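Local coordinates for putative phosphatase (Bacteroides thetaiotaomicron, PDB 3KYA), which is a putative phosphatase, its activity unproven, that binds zinc ions and joins an IPT/TIG domain to what appears to be a six-bladed beta-propeller, at residues A[246-251]-A[264-269]; A[186-191]-A[209-214]; A[455-460]-A[470-475]; A[109-114]-A[466-471]. One frame throughout, in Å; residues are numbered along the deposited sequence.

Contact 1 of 4, residues A[246-251]-A[264-269]; sequences YKQCNG and NSYEKG. With EDO (1,2-ethanediol), chain B.
Y246 swings its ring away from its own backbone nitrogen (chi1 -178°) and carries OH to E267, while K247, with CG wedged between backbone N and carbonyl carbon (chi1 62°) and its chain straight beyond, brings NZ to the same carboxylate. The two oxygens are divided between them. Y246 OH donates to E267 OE1 at 2.5 Å, on the syn side, whereas K247 NZ forms a salt bridge with E267 OE2 at 3.0 Å from above the carboxylate plane. Q270 also bonds OE1, so the group is held against rotation. At the ring edge of Y246 lies the hydroxyl of S265, which donates to K247 O at 2.8 Å and accepts from E267 N in an ST turn.

Segment 246-251 leads from the last strand of one four-stranded antiparallel sheet, 240-246, to the first strand of the next, 252-254, as expected between consecutive blades of a beta-propeller. Backbone pairing continues in the loop, Y266 N reaching Q248 O at 2.9 Å with a nearly straight N-H (173°).

N250 and N264 exchange two bonds. N250 N donates in plane to a lone pair of N264 OD1 at 2.9 Å, and N264 ND2 returns to N250 OD1 at 3.0 Å, above that carbonyl plane. An ethanediol, probably from the crystallisation liquor, lies over one face of the Y266 ring and accepts from N250 ND2.

Contact 2 of 4, residues A[186-191]-A[209-214]; sequences NRIRSI and VAIDYD. With EDO (1,2-ethanediol), chain B.
I188 and I211 form a non-hydrogen-bonded pair where strands 188-191 and 209-211 run antiparallel (159° between their directions), and a classic beta bulge follows, R189 and S190 both facing A210. The bulge is read from A210 O, which accepts from R189 N at 2.8 Å and only weakly from S190 N at 3.5 Å. A210 N in turn donates to S190 O, and D212 N to R187 O.

On the face bearing I188, V209 and I211, the two branches of I188 divide the work: CG2 meets V209 CG1 and CD1 meets I211 CG2, each at 3.6 Å. On the other face S190 OG lies 3.2 Å from A210 CB and bonds A252 N outside the pair.

The charged end centres on D212, whose CG stands anti to its nitrogen (chi1 -160°), carrying the carboxylate between two arginines that run alongside it. R189 NH1 donates to the anti lone pair of D212 OD2 at 2.9 Å. R187 is stacked instead, its guanidinium 20° from the carboxylate plane, with R187 NH2 3.4 Å from D212 OD2 and no N-H aimed at it; its NE is committed to D159. R189 also pairs with E312, so two arginines and several acids share the charge. An ethanediol, probably from the crystallisation liquor, donates to both D212 oxygens and accepts from R187.

The four-stranded antiparallel sheet, with strand 188-193 at one margin and 206-211 next to it, is consistent with a beta-propeller blade.

Contact 3 of 4, residues A[455-460]-A[470-475]; sequences KEMFYV and TISMEQ. With EDO (1,2-ethanediol), chain G; EDO (1,2-ethanediol), chain C.
F458 and I471 form the hydrogen-bonded pair of a beta hairpin, strands 457-462 and 467-473, in the five-stranded sheet that is probably the last blade of a beta-propeller. Both backbone groups of each residue are used within the pair: F458 N donates to I471 O at 2.9 Å and I471 N to F458 O at 3.0 Å, each N-H...O angle being 162°. In the neighbouring non-hydrogen-bonded pair the polar groups turn outward, Y459 pairing with V450 and T470 with G108 on the adjoining strands. Where direct pairing stops, a water continues it, donating to E456 O and accepting from M473 N at 3.0 Å.

Side chains close the two faces without polar bonds. The CB of I471 sits 4.0 Å from F458 CD1, beside a ring that also meets Y394 and Y451. On the other face the selenomethionine M457, bent at its last torsion, brings CE over to T470 CG2 at 3.8 Å.

The carboxylates lie beyond the paired strands. E456 OE2 accepts from one ethanediol, E474 OE1 from another, while E474 OE2 takes the hydroxyl of Y101 and the backbone N of K104. Y101 is on strand 100-101 of the eight-stranded N-terminal sheet and K104 just precedes strand 105-110, so E474 ties the two sheets together at their junction. A glutamine in its place would probably leave Y101 and K104 with a neutral, weaker acceptor and make this junction less secure.

T470 CG2 completes the packing against the Y459 ring, 3.7 Å from CE1.

Contact 4 of 4, residues A[109-114]-A[466-471]; sequences TLCGYR and HTIRTI. With EDO (1,2-ethanediol), chain J.
L110 and I468 run alongside each other in the same direction, with L110 CD2 3.9 Å from I468 CG2, and C111 SG rests against I468 CG1 at the same distance. L110 and C111 both face I468, a classic beta bulge: I468 O accepts from L110 N at 2.8 Å and weakly from C111 N, while I468 N donates to C111 O at 3.0 Å.

T109 and R469 cross instead. The arginine, folded back at chi2 and chi3, passes its NE near the threonine hydroxyl, though NE itself donates to G108 O. Both side chains converge on D434, T109 through OG1 and R469 through NH2; R469 NH1 pairs with D462.

At the far end R114 reaches out straight from CG to NE and lays its guanidinium obliquely near the H466 imidazole, planes 29° apart and R114 NH1 3.3 Å from H466 NE2. NH1 also donates to V464 O. Replacing R114 by an alanine would probably leave V464 O without this donor and H466 without its guanidinium neighbour. G112 has no room for a side chain, since a CB would collide with H466 O.

Strand 105-110, between 435-436 and 467-473, is held by backbone bonds and apolar packing, with R469 tied to D434 and D462 beside it, consistent with the closure of a beta-propeller, in which an early strand completes the last blade.

How the contacts relate
Contacts 1 and 2 are neighbours, their centres 10 Å apart, and touch directly: Q248 N lies 2.9 Å from Y213 O, and one ethanediol meets both. Contact 2 pairs the first two strands of the sheet 188-246, probably one blade, and contact 1 carries the chain from that sheet into the next. Contacts 3 and 4, 12 Å apart between centres, share T470, I471 and strand 467-473 within one five-stranded sheet, so that strand is gripped by 457-462 and by 105-110. The two groups stand 23 to 33 Å apart between centres. Because contact 4 joins segments whose closest ends are 352 residues apart, it encloses contacts 1 and 2 along the chain, consistent with closing the propeller ring.

Contact 1 of 4, residues A[246-251]-A[264-269]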
# COMPACT_ATOMS: atom_id res chain seq x y z
N TYR A 246 20.66 26.04 28.43
CA TYR A 246 19.36 26.59 28.82
C TYR A 246 18.83 25.65 29.91
O TYR A 246 18.98 25.96 31.10
CB TYR A 246 18.39 26.76 27.64
CG TYR A 246 17.09 27.38 28.10
CD1 TYR A 246 17.04 28.71 28.50
CD2 TYR A 246 15.92 26.63 28.17
CE1 TYR A 246 15.86 29.29 28.95
CE2 TYR A 246 14.72 27.21 28.61
CZ TYR A 246 14.71 28.53 29.00
OH TYR A 246 13.54 29.12 29.45
N LYS A 247 18.25 24.53 29.51
CA LYS A 247 17.81 23.46 30.41
C LYS A 247 16.93 22.46 29.66
O LYS A 247 16.34 22.79 28.63
CB LYS A 247 17.01 23.96 31.62
CG LYS A 247 15.71 24.67 31.29
CD LYS A 247 14.96 25.08 32.57
CE LYS A 247 13.75 25.89 32.25
NZ LYS A 247 12.98 26.29 33.46
N GLN A 248 16.85 21.26 30.20
CA GLN A 248 15.93 20.23 29.70
C GLN A 248 15.97 19.98 28.19
O GLN A 248 14.93 19.86 27.53
CB GLN A 248 14.51 20.62 30.13
CG GLN A 248 14.36 20.75 31.63
CD GLN A 248 12.97 21.17 32.04
OE1 GLN A 248 12.47 22.20 31.61
NE2 GLN A 248 12.34 20.36 32.86
N CYS A 249 17.18 19.90 27.65
CA CYS A 249 17.34 19.60 26.22
C CYS A 249 17.11 18.10 25.98
O CYS A 249 17.53 17.27 26.79
CB CYS A 249 18.74 20.00 25.76
SG CYS A 249 19.01 19.83 24.01
N ASN A 250 16.43 17.76 24.89
CA ASN A 250 16.14 16.37 24.55
C ASN A 250 16.88 15.92 23.27
O ASN A 250 16.75 14.78 22.86
CB ASN A 250 14.64 16.13 24.35
CG ASN A 250 13.79 16.74 25.47
OD1 ASN A 250 12.81 17.43 25.19
ND2 ASN A 250 14.17 16.51 26.73
N GLY A 251 17.60 16.83 22.63
CA GLY A 251 18.33 16.50 21.40
C GLY A 251 18.81 17.71 20.64
O GLY A 251 18.29 18.82 20.82
N ASN A 264 16.44 21.83 21.29
CA ASN A 264 15.22 22.25 21.98
C ASN A 264 15.33 22.35 23.50
O ASN A 264 16.40 22.18 24.08
CB ASN A 264 14.08 21.25 21.69
CG ASN A 264 14.15 20.00 22.57
OD1 ASN A 264 15.24 19.48 22.86
ND2 ASN A 264 12.99 19.52 23.01
N SER A 265 14.19 22.69 24.12
CA SER A 265 14.00 22.57 25.54
C SER A 265 12.58 22.05 25.75
O SER A 265 11.62 22.52 25.11
CB SER A 265 14.19 23.88 26.30
OG SER A 265 13.86 23.70 27.68
N TYR A 266 12.46 21.06 26.62
CA TYR A 266 11.18 20.51 27.03
C TYR A 266 10.30 21.53 27.78
O TYR A 266 9.06 21.46 27.73
CB TYR A 266 11.48 19.29 27.90
CG TYR A 266 10.42 18.76 28.85
CD1 TYR A 266 10.24 19.31 30.11
CD2 TYR A 266 9.71 17.61 28.54
CE1 TYR A 266 9.34 18.79 31.00
CE2 TYR A 266 8.80 17.07 29.42
CZ TYR A 266 8.63 17.66 30.65
OH TYR A 266 7.73 17.13 31.52
N GLU A 267 10.94 22.47 28.46
CA GLU A 267 10.20 23.47 29.27
C GLU A 267 8.93 23.99 28.57
O GLU A 267 7.81 23.76 29.06
CB GLU A 267 11.10 24.65 29.62
CG GLU A 267 10.41 25.65 30.56
CD GLU A 267 11.08 27.01 30.61
OE1 GLU A 267 11.62 27.45 29.57
OE2 GLU A 267 11.03 27.64 31.68
N LYS A 268 9.11 24.67 27.44
CA LYS A 268 7.99 25.19 26.64
C LYS A 268 7.98 24.61 25.22
O LYS A 268 7.21 25.04 24.36
CB LYS A 268 8.06 26.71 26.56
CG LYS A 268 7.90 27.41 27.89
CD LYS A 268 8.13 28.90 27.72
CE LYS A 268 7.85 29.66 29.00
NZ LYS A 268 8.22 31.09 28.89
N GLY A 269 8.85 23.64 24.97
CA GLY A 269 8.99 23.06 23.63
C GLY A 269 9.65 24.02 22.65
O GLY A 269 9.33 24.02 21.47
C1 EDO B . 12.32 15.40 30.06
O1 EDO B . 13.40 14.46 29.95
C2 EDO B . 12.83 16.72 30.65
O2 EDO B . 13.54 17.48 29.67
O HOH W 1 17.82 23.37 26.20

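Contact 2 of 4, residues A[186-191]-A[209-214]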
# COMPACT_ATOMS: atom_id res chain seq x y z
N ASN A 186 24.09 11.88 33.73
CA ASN A 186 24.18 10.65 32.93
C ASN A 186 23.03 10.57 31.91
O ASN A 186 22.88 9.55 31.21
CB ASN A 186 24.28 9.40 33.83
CG ASN A 186 23.05 9.17 34.70
OD1 ASN A 186 21.99 9.77 34.51
ND2 ASN A 186 23.19 8.28 35.67
N ARG A 187 22.25 11.64 31.80
CA ARG A 187 21.14 11.71 30.85
C ARG A 187 21.63 12.26 29.51
O ARG A 187 21.45 13.44 29.21
CB ARG A 187 20.01 12.58 31.40
CG ARG A 187 19.43 12.12 32.74
CD ARG A 187 18.06 12.71 32.96
NE ARG A 187 17.14 12.18 31.96
CZ ARG A 187 15.94 12.68 31.66
NH1 ARG A 187 15.48 13.74 32.30
NH2 ARG A 187 15.21 12.12 30.72
N ILE A 188 22.26 11.40 28.71
CA ILE A 188 22.80 11.77 27.40
C ILE A 188 21.71 11.47 26.37
O ILE A 188 21.18 10.36 26.33
CB ILE A 188 24.12 11.02 27.09
CG1 ILE A 188 25.05 11.01 28.31
CG2 ILE A 188 24.81 11.60 25.84
CD1 ILE A 188 25.44 12.40 28.88
N ARG A 189 21.36 12.46 25.54
CA ARG A 189 20.20 12.36 24.65
C ARG A 189 20.45 12.20 23.14
O ARG A 189 19.61 11.61 22.45
CB ARG A 189 19.33 13.60 24.87
CG ARG A 189 18.80 13.78 26.31
CD ARG A 189 17.95 12.60 26.81
NE ARG A 189 16.89 12.22 25.87
CZ ARG A 189 15.58 12.45 26.00
NH1 ARG A 189 15.07 13.07 27.05
NH2 ARG A 189 14.75 12.01 25.05
N SER A 190 21.55 12.71 22.61
CA SER A 190 21.79 12.61 21.17
C SER A 190 23.22 12.89 20.77
O SER A 190 23.97 13.57 21.49
CB SER A 190 20.89 13.56 20.36
OG SER A 190 21.20 14.92 20.58
N ILE A 191 23.56 12.34 19.61
CA ILE A 191 24.86 12.51 18.99
C ILE A 191 24.66 13.01 17.56
O ILE A 191 23.86 12.44 16.80
CB ILE A 191 25.65 11.19 18.95
CG1 ILE A 191 26.09 10.77 20.36
CG2 ILE A 191 26.88 11.33 18.05
CD1 ILE A 191 26.71 9.35 20.43
N VAL A 209 26.99 16.70 21.28
CA VAL A 209 26.26 15.88 22.22
C VAL A 209 25.27 16.67 23.07
O VAL A 209 25.66 17.59 23.79
CB VAL A 209 27.24 15.17 23.18
CG1 VAL A 209 26.49 14.33 24.20
CG2 VAL A 209 28.24 14.32 22.39
N ALA A 210 23.99 16.27 23.00
CA ALA A 210 22.92 16.88 23.78
C ALA A 210 22.66 16.11 25.08
O ALA A 210 22.66 14.87 25.08
CB ALA A 210 21.60 16.98 22.93
N ILE A 211 22.45 16.83 26.18
CA ILE A 211 22.19 16.22 27.48
C ILE A 211 20.93 16.85 28.10
O ILE A 211 20.58 17.97 27.75
CB ILE A 211 23.39 16.35 28.45
CG1 ILE A 211 23.61 17.81 28.89
CG2 ILE A 211 24.65 15.75 27.82
CD1 ILE A 211 24.60 17.96 30.01
N ASP A 212 20.29 16.12 29.02
CA ASP A 212 18.99 16.51 29.64
C ASP A 212 19.23 16.85 31.11
O ASP A 212 19.32 15.96 31.95
CB ASP A 212 18.00 15.35 29.48
CG ASP A 212 16.54 15.77 29.61
OD1 ASP A 212 16.25 16.77 30.30
OD2 ASP A 212 15.68 15.07 29.01
N TYR A 213 19.32 18.14 31.41
CA TYR A 213 19.72 18.57 32.74
C TYR A 213 19.05 19.88 33.15
O TYR A 213 18.75 20.72 32.31
CB TYR A 213 21.26 18.72 32.72
CG TYR A 213 21.93 19.19 34.00
CD1 TYR A 213 21.96 18.38 35.13
CD2 TYR A 213 22.60 20.41 34.04
CE1 TYR A 213 22.59 18.80 36.29
CE2 TYR A 213 23.22 20.84 35.20
CZ TYR A 213 23.22 20.04 36.32
OH TYR A 213 23.85 20.47 37.47
N ASP A 214 18.80 20.02 34.45
CA ASP A 214 18.18 21.24 35.02
C ASP A 214 18.70 21.57 36.43
O ASP A 214 18.03 22.25 37.21
CB ASP A 214 16.65 21.12 35.03
CG ASP A 214 16.16 20.04 35.98
OD1 ASP A 214 16.98 19.47 36.73
OD2 ASP A 214 14.94 19.78 35.99
C1 EDO B . 12.32 15.40 30.06
O1 EDO B . 13.40 14.46 29.95
C2 EDO B . 12.83 16.72 30.65
O2 EDO B . 13.54 17.48 29.67

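Contact 3 of 4, residues A[455-460]-A[470-475]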
# COMPACT_ATOMS: atom_id res chain seq x y z
N LYS A 455 25.36 -0.22 2.60
CA LYS A 455 25.10 -1.64 2.88
C LYS A 455 23.60 -1.98 2.89
O LYS A 455 23.22 -3.15 2.83
CB LYS A 455 25.76 -2.06 4.20
CG LYS A 455 27.27 -2.16 4.09
CD LYS A 455 27.94 -2.50 5.42
CE LYS A 455 29.38 -2.93 5.18
NZ LYS A 455 30.19 -1.88 4.45
N GLU A 456 22.76 -0.94 2.90
CA GLU A 456 21.30 -1.09 2.91
C GLU A 456 20.82 -1.95 4.08
O GLU A 456 20.17 -2.98 3.90
CB GLU A 456 20.81 -1.62 1.57
CG GLU A 456 20.99 -0.57 0.47
CD GLU A 456 20.55 -1.05 -0.90
OE1 GLU A 456 20.54 -2.28 -1.15
OE2 GLU A 456 20.25 -0.18 -1.74
N MSE A 457 21.17 -1.51 5.28
CA MSE A 457 20.76 -2.20 6.50
C MSE A 457 20.56 -1.25 7.66
O MSE A 457 21.19 -0.19 7.75
CB MSE A 457 21.80 -3.26 6.89
CG MSE A 457 23.15 -2.73 7.24
SE MSE A 457 24.38 -4.25 7.50
CE MSE A 457 23.71 -4.82 9.21
N PHE A 458 19.68 -1.67 8.55
CA PHE A 458 19.38 -0.93 9.75
C PHE A 458 20.06 -1.57 10.95
O PHE A 458 20.22 -2.79 10.99
CB PHE A 458 17.88 -0.98 10.08
CG PHE A 458 16.97 -0.33 9.06
CD1 PHE A 458 16.47 -1.05 7.97
CD2 PHE A 458 16.51 0.97 9.26
CE1 PHE A 458 15.59 -0.47 7.07
CE2 PHE A 458 15.62 1.56 8.37
CZ PHE A 458 15.16 0.85 7.27
N TYR A 459 20.46 -0.73 11.90
CA TYR A 459 20.85 -1.19 13.23
C TYR A 459 19.80 -0.61 14.18
O TYR A 459 19.43 0.56 14.07
CB TYR A 459 22.24 -0.72 13.64
CG TYR A 459 23.31 -1.37 12.82
CD1 TYR A 459 23.85 -2.60 13.19
CD2 TYR A 459 23.76 -0.79 11.64
CE1 TYR A 459 24.81 -3.21 12.42
CE2 TYR A 459 24.74 -1.38 10.88
CZ TYR A 459 25.25 -2.60 11.27
OH TYR A 459 26.21 -3.22 10.52
N VAL A 460 19.34 -1.44 15.11
CA VAL A 460 18.29 -1.06 16.03
C VAL A 460 18.74 -1.27 17.46
O VAL A 460 19.29 -2.32 17.77
CB VAL A 460 17.07 -1.97 15.82
CG1 VAL A 460 15.93 -1.54 16.74
CG2 VAL A 460 16.63 -1.97 14.33
N THR A 470 19.78 -6.14 13.93
CA THR A 470 20.00 -5.73 12.56
C THR A 470 18.77 -6.03 11.73
O THR A 470 18.00 -6.93 12.07
CB THR A 470 21.19 -6.47 11.91
OG1 THR A 470 20.99 -7.88 11.97
CG2 THR A 470 22.50 -6.11 12.60
N ILE A 471 18.56 -5.25 10.67
CA ILE A 471 17.56 -5.58 9.66
C ILE A 471 18.34 -5.50 8.37
O ILE A 471 18.82 -4.42 8.00
CB ILE A 471 16.36 -4.66 9.62
CG1 ILE A 471 15.70 -4.59 11.00
CG2 ILE A 471 15.36 -5.17 8.54
CD1 ILE A 471 14.52 -3.58 11.11
N SER A 472 18.50 -6.63 7.70
CA SER A 472 19.33 -6.71 6.50
C SER A 472 18.93 -7.91 5.67
O SER A 472 18.21 -8.79 6.14
CB SER A 472 20.80 -6.85 6.89
OG SER A 472 21.02 -8.00 7.67
N MSE A 473 19.45 -7.97 4.44
CA MSE A 473 19.13 -9.05 3.51
C MSE A 473 19.62 -10.40 4.03
O MSE A 473 20.77 -10.52 4.44
CB MSE A 473 19.77 -8.80 2.14
CG MSE A 473 19.23 -7.59 1.40
SE MSE A 473 17.35 -7.78 1.03
CE MSE A 473 17.49 -9.42 -0.00
N GLU A 474 18.75 -11.41 4.03
CA GLU A 474 19.19 -12.73 4.48
C GLU A 474 20.33 -13.25 3.58
O GLU A 474 20.42 -12.88 2.41
CB GLU A 474 18.04 -13.73 4.50
CG GLU A 474 17.38 -13.94 3.16
CD GLU A 474 16.18 -14.86 3.22
OE1 GLU A 474 16.17 -15.81 4.04
OE2 GLU A 474 15.25 -14.64 2.42
N GLN A 475 21.20 -14.08 4.16
CA GLN A 475 22.35 -14.62 3.45
C GLN A 475 22.47 -16.11 3.65
O GLN A 475 22.18 -16.63 4.73
CB GLN A 475 23.66 -14.01 3.97
CG GLN A 475 23.78 -12.51 3.87
CD GLN A 475 25.06 -12.00 4.53
OE1 GLN A 475 25.06 -10.96 5.20
NE2 GLN A 475 26.15 -12.75 4.36
C1 EDO G . 20.13 -0.75 -4.91
O1 EDO G . 18.96 -0.45 -4.14
C2 EDO G . 20.33 -2.26 -5.01
O2 EDO G . 21.59 -2.62 -4.44
C1 EDO C . 13.14 -14.70 4.73
O1 EDO C . 13.76 -15.86 5.30
C2 EDO C . 12.00 -14.22 5.62
O2 EDO C . 10.92 -15.16 5.56
O HOH W 2 21.02 -5.61 3.41

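Contact 4 of 4, residues A[109-114]-A[466-471]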
# COMPACT_ATOMS: atom_id res chain seq x y z
N THR A 109 20.41 -10.48 15.32
CA THR A 109 20.92 -9.95 16.59
C THR A 109 22.43 -9.82 16.46
O THR A 109 23.12 -10.82 16.27
CB THR A 109 20.52 -10.84 17.78
OG1 THR A 109 19.09 -10.95 17.84
CG2 THR A 109 21.05 -10.26 19.12
N LEU A 110 22.93 -8.58 16.54
CA LEU A 110 24.37 -8.31 16.39
C LEU A 110 25.16 -8.61 17.66
O LEU A 110 26.18 -9.32 17.63
CB LEU A 110 24.57 -6.82 16.05
CG LEU A 110 26.01 -6.36 15.83
CD1 LEU A 110 26.56 -6.93 14.52
CD2 LEU A 110 26.12 -4.84 15.90
N CYS A 111 24.74 -8.02 18.78
CA CYS A 111 25.47 -8.20 20.04
C CYS A 111 24.58 -7.87 21.21
O CYS A 111 23.52 -7.27 21.04
CB CYS A 111 26.73 -7.34 20.07
SG CYS A 111 26.44 -5.58 19.89
N GLY A 112 25.03 -8.25 22.40
CA GLY A 112 24.24 -8.08 23.61
C GLY A 112 23.42 -9.33 23.86
O GLY A 112 23.20 -10.14 22.95
N TYR A 113 22.99 -9.51 25.10
CA TYR A 113 22.14 -10.62 25.49
C TYR A 113 21.50 -10.36 26.84
O TYR A 113 21.94 -9.48 27.60
CB TYR A 113 22.89 -11.96 25.53
CG TYR A 113 23.88 -12.11 26.65
CD1 TYR A 113 25.16 -11.55 26.57
CD2 TYR A 113 23.57 -12.84 27.79
CE1 TYR A 113 26.08 -11.70 27.60
CE2 TYR A 113 24.48 -13.00 28.82
CZ TYR A 113 25.74 -12.42 28.72
OH TYR A 113 26.65 -12.58 29.74
N ARG A 114 20.47 -11.14 27.12
CA ARG A 114 19.75 -11.03 28.37
C ARG A 114 19.49 -12.46 28.81
O ARG A 114 18.72 -13.18 28.14
CB ARG A 114 18.46 -10.24 28.14
CG ARG A 114 17.63 -10.00 29.35
CD ARG A 114 16.28 -9.37 28.97
NE ARG A 114 15.34 -9.39 30.09
CZ ARG A 114 14.77 -8.34 30.66
NH1 ARG A 114 14.96 -7.11 30.21
NH2 ARG A 114 13.94 -8.53 31.69
N HIS A 466 18.02 -5.56 25.60
CA HIS A 466 19.44 -5.29 25.91
C HIS A 466 20.37 -5.74 24.78
O HIS A 466 21.50 -6.24 25.01
CB HIS A 466 19.88 -5.91 27.23
CG HIS A 466 18.96 -5.61 28.39
ND1 HIS A 466 18.16 -4.49 28.43
CD2 HIS A 466 18.79 -6.23 29.58
CE1 HIS A 466 17.48 -4.48 29.56
NE2 HIS A 466 17.85 -5.52 30.28
N THR A 467 19.91 -5.51 23.55
CA THR A 467 20.62 -5.92 22.35
C THR A 467 20.64 -4.87 21.24
O THR A 467 19.82 -3.91 21.21
CB THR A 467 19.93 -7.16 21.71
OG1 THR A 467 18.52 -6.91 21.59
CG2 THR A 467 20.12 -8.41 22.57
N ILE A 468 21.61 -5.04 20.35
CA ILE A 468 21.66 -4.31 19.10
C ILE A 468 21.20 -5.34 18.08
O ILE A 468 21.78 -6.43 17.98
CB ILE A 468 23.05 -3.79 18.73
CG1 ILE A 468 23.61 -2.85 19.80
CG2 ILE A 468 22.99 -3.11 17.38
CD1 ILE A 468 22.75 -1.59 20.09
N ARG A 469 20.13 -5.01 17.34
CA ARG A 469 19.54 -5.86 16.32
C ARG A 469 19.89 -5.30 14.95
O ARG A 469 20.28 -4.14 14.82
CB ARG A 469 18.02 -5.91 16.45
CG ARG A 469 17.48 -6.21 17.83
CD ARG A 469 17.73 -7.62 18.28
NE ARG A 469 16.95 -8.61 17.54
CZ ARG A 469 15.68 -8.92 17.79
NH1 ARG A 469 14.99 -8.29 18.74
NH2 ARG A 469 15.09 -9.87 17.07
N THR A 470 19.78 -6.14 13.93
CA THR A 470 20.00 -5.73 12.56
C THR A 470 18.77 -6.03 11.73
O THR A 470 18.00 -6.93 12.07
CB THR A 470 21.19 -6.47 11.91
OG1 THR A 470 20.99 -7.88 11.97
CG2 THR A 470 22.50 -6.11 12.60
N ILE A 471 18.56 -5.25 10.67
CA ILE A 471 17.56 -5.58 9.66
C ILE A 471 18.34 -5.50 8.37
O ILE A 471 18.82 -4.42 8.00
CB ILE A 471 16.36 -4.66 9.62
CG1 ILE A 471 15.70 -4.59 11.00
CG2 ILE A 471 15.36 -5.17 8.54
CD1 ILE A 471 14.52 -3.58 11.11
C1 EDO J . 26.16 -12.63 19.45
O1 EDO J . 26.10 -13.09 18.09
C2 EDO J . 24.77 -12.16 19.90
O2 EDO J . 24.62 -12.30 21.32
O HOH W 3 23.14 -7.05 26.98